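Local coordinates for protein probable acetyltransferase (Agrobacterium tumefaciens, PDB 2GE3) that probably transfers an acetyl group from bound acetyl coenzyme A to an acceptor substrate, as a GNAT-family acetyltransferase, at residues D6-K11 with A63-D68; A15-S20 with G67-W72; A81-C86 with R121-V126. All blocks are in the same frame, centred on the assembly; numbering follows the deposited sequence.

Interaction 1 (D6-K11 with A63-D68); sequences DTVTIK and AIADGD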
loop_
_atom_site.group_PDB
_atom_site.type_symbol
_atom_site.label_atom_id
_atom_site.label_comp_id
_atom_site.label_asym_id
_atom_site.label_seq_id
_atom_site.Cartn_x
_atom_site.Cartn_y
_atom_site.Cartn_z
ATOM N N ASP A 6 19.216 -15.897 -29.131
ATOM C CA ASP A 6 19.197 -16.887 -28.024
ATOM C C ASP A 6 17.866 -16.785 -27.223
ATOM O O ASP A 6 17.596 -15.741 -26.571
ATOM C CB ASP A 6 20.474 -16.736 -27.131
ATOM N N THR A 7 17.033 -17.851 -27.305
ATOM C CA THR A 7 15.602 -17.786 -26.926
ATOM C C THR A 7 15.243 -17.524 -25.436
ATOM O O THR A 7 15.794 -18.146 -24.518
ATOM C CB THR A 7 14.800 -18.938 -27.521
ATOM O OG1 THR A 7 13.691 -18.406 -28.264
ATOM C CG2 THR A 7 14.305 -19.973 -26.447
ATOM N N VAL A 8 14.376 -16.537 -25.212
ATOM C CA VAL A 8 13.717 -16.378 -23.917
ATOM C C VAL A 8 12.329 -16.963 -23.988
ATOM O O VAL A 8 11.612 -16.740 -24.951
ATOM C CB VAL A 8 13.643 -14.927 -23.456
ATOM C CG1 VAL A 8 12.808 -14.806 -22.224
ATOM C CG2 VAL A 8 15.046 -14.426 -23.148
ATOM N N THR A 9 11.987 -17.763 -22.984
ATOM C CA THR A 9 10.611 -18.246 -22.798
ATOM C C THR A 9 10.013 -17.729 -21.532
ATOM O O THR A 9 10.696 -17.641 -20.493
ATOM C CB THR A 9 10.580 -19.745 -22.787
ATOM O OG1 THR A 9 11.229 -20.147 -23.991
ATOM C CG2 THR A 9 9.146 -20.264 -22.864
ATOM N N ILE A 10 8.738 -17.336 -21.644
ATOM C CA ILE A 10 7.951 -16.817 -20.514
ATOM C C ILE A 10 6.952 -17.899 -20.096
ATOM O O ILE A 10 6.255 -18.426 -20.902
ATOM C CB ILE A 10 7.241 -15.522 -20.940
ATOM C CG1 ILE A 10 8.282 -14.415 -21.145
ATOM C CG2 ILE A 10 6.123 -15.152 -19.929
ATOM C CD1 ILE A 10 7.843 -13.354 -21.980
ATOM N N LYS A 11 6.880 -18.231 -18.824
ATOM C CA LYS A 11 5.961 -19.269 -18.378
ATOM C C LYS A 11 5.545 -18.935 -16.948
ATOM O O LYS A 11 6.252 -18.164 -16.280
ATOM C CB LYS A 11 6.663 -20.626 -18.410
ATOM C CG LYS A 11 7.983 -20.560 -17.669
ATOM C CD LYS A 11 8.868 -21.740 -17.972
ATOM C CE LYS A 11 9.096 -21.933 -19.477
ATOM N NZ LYS A 11 10.495 -22.425 -19.721
ATOM N N ALA A 63 10.814 -15.139 -16.892
ATOM C CA ALA A 63 11.449 -15.312 -18.183
ATOM C C ALA A 63 12.675 -16.155 -17.980
ATOM O O ALA A 63 13.532 -15.837 -17.167
ATOM C CB ALA A 63 11.775 -13.996 -18.822
ATOM N N ILE A 64 12.778 -17.190 -18.802
ATOM C CA ILE A 64 13.776 -18.213 -18.670
ATOM C C ILE A 64 14.755 -18.202 -19.875
ATOM O O ILE A 64 14.313 -18.262 -21.074
ATOM C CB ILE A 64 13.102 -19.621 -18.509
ATOM C CG1 ILE A 64 12.858 -19.836 -17.031
ATOM C CG2 ILE A 64 14.076 -20.766 -18.899
ATOM C CD1 ILE A 64 11.639 -19.673 -16.765
ATOM N N ALA A 65 16.040 -18.083 -19.566
ATOM C CA ALA A 65 17.055 -18.182 -20.620
ATOM C C ALA A 65 18.194 -19.120 -20.170
ATOM O O ALA A 65 18.825 -18.935 -19.107
ATOM C CB ALA A 65 17.620 -16.772 -21.048
ATOM N N ASP A 66 18.408 -20.155 -20.977
ATOM C CA ASP A 66 19.385 -21.236 -20.650
ATOM C C ASP A 66 19.164 -21.784 -19.240
ATOM O O ASP A 66 20.067 -21.826 -18.411
ATOM C CB ASP A 66 20.815 -20.732 -20.848
ATOM C CG ASP A 66 21.149 -20.475 -22.357
ATOM O OD1 ASP A 66 20.980 -21.412 -23.217
ATOM O OD2 ASP A 66 21.607 -19.344 -22.672
ATOM N N GLY A 67 17.929 -22.175 -18.979
ATOM C CA GLY A 67 17.556 -22.645 -17.659
ATOM C C GLY A 67 17.480 -21.614 -16.526
ATOM O O GLY A 67 16.868 -21.919 -15.508
ATOM N N ASP A 68 18.086 -20.433 -16.647
ATOM C CA ASP A 68 18.070 -19.444 -15.526
ATOM C C ASP A 68 16.806 -18.545 -15.637
ATOM O O ASP A 68 16.363 -18.306 -16.748
ATOM C CB ASP A 68 19.342 -18.547 -15.566
ATOM C CG ASP A 68 20.702 -19.338 -15.336
ATOM O OD1 ASP A 68 20.972 -19.749 -14.170
ATOM O OD2 ASP A 68 21.552 -19.490 -16.285
HETATM O O HOH W 1 14.598 -20.450 -22.769
HETATM O O HOH W 2 17.623 -20.083 -23.652
#

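Interaction 2 (A15-S20 with G67-W72); sequences AEHVES and GDVIGW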
loop_
_atom_site.group_PDB
_atom_site.type_symbol
_atom_site.label_atom_id
_atom_site.label_comp_id
_atom_site.label_asym_id
_atom_site.label_seq_id
_atom_site.Cartn_x
_atom_site.Cartn_y
_atom_site.Cartn_z
ATOM N N ALA A 15 7.478 -24.325 -8.631
ATOM C CA ALA A 15 8.303 -24.601 -7.437
ATOM C C ALA A 15 9.826 -24.673 -7.700
ATOM O O ALA A 15 10.629 -24.226 -6.876
ATOM C CB ALA A 15 7.831 -25.912 -6.722
ATOM N N GLU A 16 10.214 -25.278 -8.817
ATOM C CA GLU A 16 11.621 -25.428 -9.167
ATOM C C GLU A 16 12.379 -24.070 -9.437
ATOM O O GLU A 16 13.596 -23.982 -9.252
ATOM C CB GLU A 16 11.675 -26.306 -10.393
ATOM C CG GLU A 16 11.310 -25.587 -11.653
ATOM C CD GLU A 16 11.073 -26.547 -12.789
ATOM O OE1 GLU A 16 9.890 -26.897 -13.005
ATOM O OE2 GLU A 16 12.078 -26.974 -13.433
ATOM N N HIS A 17 11.640 -23.033 -9.859
ATOM C CA HIS A 17 12.177 -21.690 -10.200
ATOM C C HIS A 17 12.555 -20.875 -8.975
ATOM O O HIS A 17 13.273 -19.904 -9.106
ATOM C CB HIS A 17 11.132 -20.877 -11.030
ATOM C CG HIS A 17 10.740 -21.547 -12.314
ATOM N ND1 HIS A 17 11.675 -22.081 -13.181
ATOM C CD2 HIS A 17 9.527 -21.839 -12.848
ATOM C CE1 HIS A 17 11.057 -22.614 -14.226
ATOM N NE2 HIS A 17 9.752 -22.475 -14.050
ATOM N N VAL A 18 12.101 -21.290 -7.782
ATOM C CA VAL A 18 12.272 -20.483 -6.564
ATOM C C VAL A 18 13.708 -19.922 -6.271
ATOM O O VAL A 18 13.890 -18.708 -6.016
ATOM C CB VAL A 18 11.721 -21.256 -5.355
ATOM C CG1 VAL A 18 12.237 -20.708 -4.030
ATOM C CG2 VAL A 18 10.197 -21.245 -5.396
ATOM N N GLU A 19 14.697 -20.817 -6.280
ATOM C CA GLU A 19 16.103 -20.462 -6.140
ATOM C C GLU A 19 16.714 -19.545 -7.242
ATOM O O GLU A 19 17.321 -18.539 -6.918
ATOM C CB GLU A 19 16.964 -21.711 -5.907
ATOM C CG GLU A 19 16.493 -22.660 -4.784
ATOM C CD GLU A 19 15.204 -23.545 -5.086
ATOM O OE1 GLU A 19 14.633 -23.563 -6.231
ATOM O OE2 GLU A 19 14.761 -24.238 -4.120
ATOM N N SER A 20 16.607 -19.908 -8.524
ATOM C CA SER A 20 16.900 -18.985 -9.649
ATOM C C SER A 20 16.183 -17.556 -9.586
ATOM O O SER A 20 16.806 -16.485 -9.820
ATOM C CB SER A 20 16.486 -19.689 -10.920
ATOM O OG SER A 20 17.167 -19.138 -12.012
ATOM N N GLY A 67 17.929 -22.175 -18.979
ATOM C CA GLY A 67 17.556 -22.645 -17.659
ATOM C C GLY A 67 17.480 -21.614 -16.526
ATOM O O GLY A 67 16.868 -21.919 -15.508
ATOM N N ASP A 68 18.086 -20.433 -16.647
ATOM C CA ASP A 68 18.070 -19.444 -15.526
ATOM C C ASP A 68 16.806 -18.545 -15.637
ATOM O O ASP A 68 16.363 -18.306 -16.748
ATOM C CB ASP A 68 19.342 -18.547 -15.566
ATOM C CG ASP A 68 20.702 -19.338 -15.336
ATOM O OD1 ASP A 68 20.972 -19.749 -14.170
ATOM O OD2 ASP A 68 21.552 -19.490 -16.285
ATOM N N VAL A 69 16.269 -18.055 -14.494
ATOM C CA VAL A 69 15.289 -16.950 -14.416
ATOM C C VAL A 69 16.068 -15.654 -14.666
ATOM O O VAL A 69 16.976 -15.305 -13.906
ATOM C CB VAL A 69 14.440 -16.872 -13.052
ATOM C CG1 VAL A 69 13.611 -15.520 -12.937
ATOM C CG2 VAL A 69 13.476 -18.104 -12.867
ATOM N N ILE A 70 15.747 -14.972 -15.775
ATOM C CA ILE A 70 16.395 -13.692 -16.086
ATOM C C ILE A 70 15.417 -12.494 -15.937
ATOM O O ILE A 70 15.793 -11.339 -16.099
ATOM C CB ILE A 70 17.108 -13.745 -17.476
ATOM C CG1 ILE A 70 16.183 -14.308 -18.526
ATOM C CG2 ILE A 70 18.302 -14.691 -17.493
ATOM C CD1 ILE A 70 15.817 -13.339 -19.563
ATOM N N GLY A 71 14.191 -12.781 -15.499
ATOM C CA GLY A 71 13.188 -11.768 -15.390
ATOM C C GLY A 71 11.923 -12.360 -14.819
ATOM O O GLY A 71 11.769 -13.538 -14.869
ATOM N N TRP A 72 11.047 -11.497 -14.274
ATOM C CA TRP A 72 9.793 -11.915 -13.648
ATOM C C TRP A 72 8.805 -10.753 -13.690
ATOM O O TRP A 72 9.172 -9.619 -13.837
ATOM C CB TRP A 72 10.005 -12.343 -12.211
ATOM C CG TRP A 72 10.233 -11.176 -11.288
ATOM C CD1 TRP A 72 9.286 -10.525 -10.528
ATOM C CD2 TRP A 72 11.481 -10.522 -11.036
ATOM N NE1 TRP A 72 9.888 -9.563 -9.779
ATOM C CE2 TRP A 72 11.233 -9.532 -10.079
ATOM C CE3 TRP A 72 12.816 -10.729 -11.507
ATOM C CZ2 TRP A 72 12.256 -8.661 -9.588
ATOM C CZ3 TRP A 72 13.856 -9.866 -10.985
ATOM C CH2 TRP A 72 13.552 -8.862 -10.071
HETATM O O HOH W 3 18.566 -15.882 -11.794
#

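Interaction 3 (A81-C86 with R121-V126); sequences ATRAHC and RIELSV. With ACO (acetyl coenzyme *a), chain E.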
loop_
_atom_site.group_PDB
_atom_site.type_symbol
_atom_site.label_atom_id
_atom_site.label_comp_id
_atom_site.label_asym_id
_atom_site.label_seq_id
_atom_site.Cartn_x
_atom_site.Cartn_y
_atom_site.Cartn_z
ATOM N N ALA A 81 -11.384 -7.310 1.780
ATOM C CA ALA A 81 -12.513 -7.624 0.951
ATOM C C ALA A 81 -12.913 -6.451 0.042
ATOM O O ALA A 81 -13.337 -6.715 -1.087
ATOM C CB ALA A 81 -13.693 -8.045 1.806
ATOM N N THR A 82 -12.801 -5.195 0.510
ATOM C CA THR A 82 -13.130 -4.068 -0.324
ATOM C C THR A 82 -12.102 -3.746 -1.441
ATOM O O THR A 82 -12.399 -2.884 -2.274
ATOM C CB THR A 82 -13.298 -2.747 0.445
ATOM O OG1 THR A 82 -12.036 -2.330 0.950
ATOM C CG2 THR A 82 -14.337 -2.865 1.560
ATOM N N ARG A 83 -10.940 -4.412 -1.455
ATOM C CA ARG A 83 -9.838 -4.060 -2.337
ATOM C C ARG A 83 -9.454 -5.316 -3.101
ATOM O O ARG A 83 -8.566 -5.276 -3.926
ATOM C CB ARG A 83 -8.619 -3.574 -1.524
ATOM C CG ARG A 83 -8.843 -2.323 -0.688
ATOM C CD ARG A 83 -8.460 -0.975 -1.427
ATOM N NE ARG A 83 -7.018 -0.975 -1.731
ATOM C CZ ARG A 83 -6.446 -0.875 -2.949
ATOM N NH1 ARG A 83 -7.171 -0.690 -4.079
ATOM N NH2 ARG A 83 -5.104 -0.986 -3.026
ATOM N N ALA A 84 -10.118 -6.444 -2.831
ATOM C CA ALA A 84 -9.795 -7.740 -3.509
ATOM C C ALA A 84 -9.942 -7.849 -5.009
ATOM O O ALA A 84 -9.402 -8.800 -5.529
ATOM C CB ALA A 84 -10.536 -8.962 -2.844
ATOM N N HIS A 85 -10.646 -6.922 -5.701
ATOM C CA HIS A 85 -10.649 -6.801 -7.157
ATOM C C HIS A 85 -9.338 -6.088 -7.677
ATOM O O HIS A 85 -9.157 -5.956 -8.879
ATOM C CB HIS A 85 -11.859 -5.946 -7.603
ATOM C CG HIS A 85 -11.827 -4.544 -7.032
ATOM N ND1 HIS A 85 -11.820 -4.316 -5.672
ATOM C CD2 HIS A 85 -11.673 -3.324 -7.616
ATOM C CE1 HIS A 85 -11.758 -3.011 -5.433
ATOM N NE2 HIS A 85 -11.633 -2.385 -6.593
ATOM N N CYS A 86 -8.419 -5.749 -6.782
ATOM C CA CYS A 86 -7.155 -5.078 -7.097
ATOM C C CYS A 86 -5.887 -5.901 -6.899
ATOM O O CYS A 86 -5.788 -6.695 -5.942
ATOM C CB CYS A 86 -7.032 -3.876 -6.203
ATOM S SG CYS A 86 -5.851 -2.618 -6.753
ATOM N N ARG A 121 -8.612 -4.162 -11.406
ATOM C CA ARG A 121 -7.644 -3.067 -11.259
ATOM C C ARG A 121 -6.235 -3.560 -10.925
ATOM O O ARG A 121 -6.065 -4.372 -10.027
ATOM C CB ARG A 121 -8.169 -2.013 -10.290
ATOM C CG ARG A 121 -7.199 -0.843 -10.000
ATOM C CD ARG A 121 -7.854 -0.004 -8.921
ATOM N NE ARG A 121 -6.765 0.783 -8.359
ATOM C CZ ARG A 121 -6.304 1.912 -8.923
ATOM N NH1 ARG A 121 -6.898 2.457 -10.016
ATOM N NH2 ARG A 121 -5.248 2.490 -8.395
ATOM N N ILE A 122 -5.287 -3.207 -11.797
ATOM C CA ILE A 122 -3.870 -3.420 -11.593
ATOM C C ILE A 122 -3.126 -2.073 -11.308
ATOM O O ILE A 122 -3.211 -1.148 -12.057
ATOM C CB ILE A 122 -3.157 -4.195 -12.699
ATOM C CG1 ILE A 122 -3.925 -5.423 -13.135
ATOM C CG2 ILE A 122 -1.698 -4.554 -12.222
ATOM C CD1 ILE A 122 -4.341 -6.413 -11.962
ATOM N N GLU A 123 -2.418 -2.007 -10.179
ATOM C CA GLU A 123 -1.765 -0.783 -9.777
ATOM C C GLU A 123 -0.291 -1.029 -9.498
ATOM O O GLU A 123 0.120 -2.166 -9.325
ATOM C CB GLU A 123 -2.520 -0.110 -8.593
ATOM C CG GLU A 123 -2.242 -0.701 -7.269
ATOM C CD GLU A 123 -3.219 -0.199 -6.074
ATOM O OE1 GLU A 123 -2.652 -0.204 -4.957
ATOM O OE2 GLU A 123 -4.439 0.210 -6.230
ATOM N N LEU A 124 0.493 0.040 -9.604
ATOM C CA LEU A 124 1.954 0.029 -9.490
ATOM C C LEU A 124 2.434 1.386 -9.049
ATOM O O LEU A 124 1.740 2.428 -9.180
ATOM C CB LEU A 124 2.638 -0.454 -10.798
ATOM C CG LEU A 124 2.540 0.274 -12.116
ATOM C CD1 LEU A 124 3.381 1.651 -12.115
ATOM C CD2 LEU A 124 2.945 -0.661 -13.228
ATOM N N SER A 125 3.594 1.375 -8.430
ATOM C CA SER A 125 4.329 2.592 -8.080
ATOM C C SER A 125 5.680 2.550 -8.764
ATOM O O SER A 125 6.291 1.512 -8.752
ATOM C CB SER A 125 4.550 2.592 -6.582
ATOM O OG SER A 125 3.305 3.105 -6.046
ATOM N N VAL A 126 6.140 3.649 -9.346
ATOM C CA VAL A 126 7.411 3.700 -10.024
ATOM C C VAL A 126 8.192 4.979 -9.647
ATOM O O VAL A 126 7.589 6.054 -9.518
ATOM C CB VAL A 126 7.196 3.544 -11.578
ATOM C CG1 VAL A 126 6.318 4.725 -12.165
ATOM C CG2 VAL A 126 8.447 3.414 -12.293
HETATM N N1A ACO E . 13.926 6.657 -21.454
HETATM C C2A ACO E . 12.775 6.628 -22.127
HETATM N N3A ACO E . 12.349 5.495 -22.713
HETATM C C4A ACO E . 13.094 4.362 -22.663
HETATM C C5A ACO E . 14.330 4.321 -21.938
HETATM C C6A ACO E . 14.745 5.571 -21.312
HETATM N N6A ACO E . 15.939 5.529 -20.587
HETATM N N7A ACO E . 14.896 3.058 -22.101
HETATM C C8A ACO E . 14.058 2.311 -22.820
HETATM N N9A ACO E . 13.013 3.105 -23.177
HETATM C C1B ACO E . 11.876 2.644 -23.931
HETATM C C2B ACO E . 12.170 1.703 -25.087
HETATM O O2B ACO E . 12.311 2.550 -26.249
HETATM C C3B ACO E . 10.858 0.909 -25.006
HETATM O O3B ACO E . 9.790 1.744 -25.480
HETATM P P3B ACO E . 9.267 1.866 -27.031
HETATM O O7A ACO E . 10.303 2.518 -27.939
HETATM O O8A ACO E . 8.111 2.822 -26.730
HETATM O O9A ACO E . 9.127 0.453 -27.493
HETATM C C4B ACO E . 10.541 0.751 -23.518
HETATM O O4B ACO E . 11.115 1.911 -22.928
HETATM C C5B ACO E . 11.238 -0.499 -22.912
HETATM O O5B ACO E . 10.511 -1.648 -23.320
HETATM P P1A ACO E . 10.961 -3.109 -23.087
HETATM O O1A ACO E . 9.696 -3.868 -23.231
HETATM O O2A ACO E . 12.138 -3.154 -24.037
HETATM O O3A ACO E . 11.421 -3.026 -21.532
HETATM P P2A ACO E . 12.357 -3.957 -20.694
HETATM O O4A ACO E . 12.576 -5.354 -21.185
HETATM O O5A ACO E . 13.587 -3.115 -20.488
HETATM O O6A ACO E . 11.497 -4.067 -19.295
HETATM C CBP ACO E . 11.770 -2.967 -17.128
HETATM C CCP ACO E . 11.230 -2.852 -18.563
HETATM C CDP ACO E . 11.599 -1.560 -16.463
HETATM C CEP ACO E . 11.031 -4.046 -16.337
HETATM C CAP ACO E . 13.275 -3.452 -17.070
HETATM O OAP ACO E . 14.005 -2.503 -17.807
HETATM C C9P ACO E . 13.961 -3.584 -15.739
HETATM O O9P ACO E . 13.914 -4.652 -15.131
HETATM N N8P ACO E . 14.640 -2.529 -15.246
HETATM C C7P ACO E . 15.214 -2.630 -13.883
HETATM C C6P ACO E . 14.195 -2.917 -12.800
HETATM C C5P ACO E . 12.919 -2.111 -12.791
HETATM O O5P ACO E . 12.878 -0.920 -13.088
HETATM N N4P ACO E . 11.825 -2.760 -12.370
HETATM C C3P ACO E . 10.502 -2.226 -12.618
HETATM C C2P ACO E . 10.308 -0.978 -11.791
HETATM S S1P ACO E . 10.230 -1.398 -10.067
HETATM C C ACO E . 9.178 -0.101 -10.112
HETATM O O ACO E . 8.652 0.154 -11.161
HETATM C CH3 ACO E . 8.911 0.566 -8.786
#

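Interaction 1 (D6-K11 with A63-D68)
Three groups converge on Ile64 O: the backbone amide of Thr9, whose N lies 3.1 Å from it, a water that donates to it, and, more loosely, the CA-H of Val8. The return bond is shorter, Ile64 N standing 2.7 Å from Thr9 O, so Thr9 and Ile64 form an antiparallel hydrogen-bonded pair. Towards Thr7 the two segments separate and water takes over: one molecule links Thr7 O to Ile64 O, a second links Thr7 O to Asp66 N. On one face of the sheet the aliphatic part of Lys11 crosses Ile64 at about a right angle, CD 3.7 Å from Ile64 CD1; its bent chain brings NZ back over Ile64 CB. On the other side Val8 and Ile10 face helix 102-117, and small Ala63 lets them close in: Val8 CG1, anti to the backbone N (chi1 173°), rests 3.6 Å from Ala63 CB, and Ile10 CG1 touches the same methyl. Ala65 to Asp68 form a type I' turn in which Asp66 and Gly67 both have positive phi, an easy conformation for glycine. The whole is an edge strand laid antiparallel on a beta hairpin, at the margin of the GNAT sheet.

Interaction 2 (A15-S20 with G67-W72)
Ser20 lays its side chain against Val69, CB 3.9 Å from Val69 CG2, while its OG turns to the valine's own backbone N-H. With OG anti to the backbone N (chi1 -158°), the hydroxyl oxygen lies 2.9 Å from Val69 N and takes its N-H in an almost straight bond of 176°. OG also comes near Asp68 CA, so it sits closely over the beginning of strand 68-77. A serine fits here because it is short enough for a helix to approach the strand and still offers an oxygen to the amide. A water makes a second link, donating to Ser20 O and to Val69 O, each at 2.7 Å. The apolar part is modest: Val69 CG2 meets His17 CB at 4.1 Å and is oblique to the imidazole, whose one face carries Glu16 CG above its centre. Val69 directs its CB at the helix, where Ala24 also touches its side chain. Nearby, Phe21 of helix 18-29 meets Trp72 edge-to-face, continuing the packing of this helix on the sheet. Just beyond Val69, Ile70 and Gly71 together face Ala63 in a classic beta bulge. The first turn of the helix is thus tied to the strand mainly by directional polar links, a hydroxyl on an amide and a water between two carbonyls, which probably set its position on the sheet.

Interaction 3 (A81-C86 with R121-V126)
Cys86 and Arg121 pair as parallel strand residues where a type I turn from Arg83 to Cys86 ends, with Arg121 N bonded to His85 O at 3.1 Å and the CA-H of Cys86 directed at Arg121 O. Among the side chains Arg121, extended from CG to NE, grips Glu123 side-on: NE and NH2 both stand 3.2 Å from OE2 of Glu123. OE2 takes the NE hydrogen on its anti lone pair, and NH2 comes from above the carboxylate plane. Arg83 arrives across the glutamate chain and puts NH2 3.2 Å from Glu123 OE1, with a longer, weak bond to OE2; guanidinium and carboxylate planes are 20° apart, yet NH2 meets OE1 from above the carboxylate plane. Two arginines round one carboxylate would be expected to keep it ionised. Strands 86-93 and 121-127 are the central parallel pair of the GNAT fold, between which acetyl coenzyme A characteristically inserts; at the far end of the segment Val126 CG2 lies 3.5 Å from the acetyl O of the cofactor. Cys86 SG, compact and apolar enough to lie alongside the arginine chain, touches Arg121 CG, CD and NE and lies 3.2 Å from Glu123 OE2. Arg83 NH1 bonds Ala151 O and His85 NE2 bonds Asp150 O, both of the second subunit; Arg121 NH2 also has a salt bridge to Glu145 of its own chain.

Overall arrangement
All three interactions reach one mixed sheet. Interactions 1 and 2 are neighbours, their centres about 9 Å apart, and share Gly67 and Asp68 of the turn between strands 60-65 and 68-77; backbone bonds from Ala63 join them. One attaches the edge strand 9-12, the other the helix 18-29 that follows it in the chain. Interaction 3 opens only after the other two have closed and lies on the opposite side of the chain's centre, its centre about 29 Å from that of interaction 1 and 26 Å from that of interaction 2. Interactions 1 and 2 therefore lie towards one margin of the sheet, while interaction 3 joins the central parallel strands, between cofactor and second subunit.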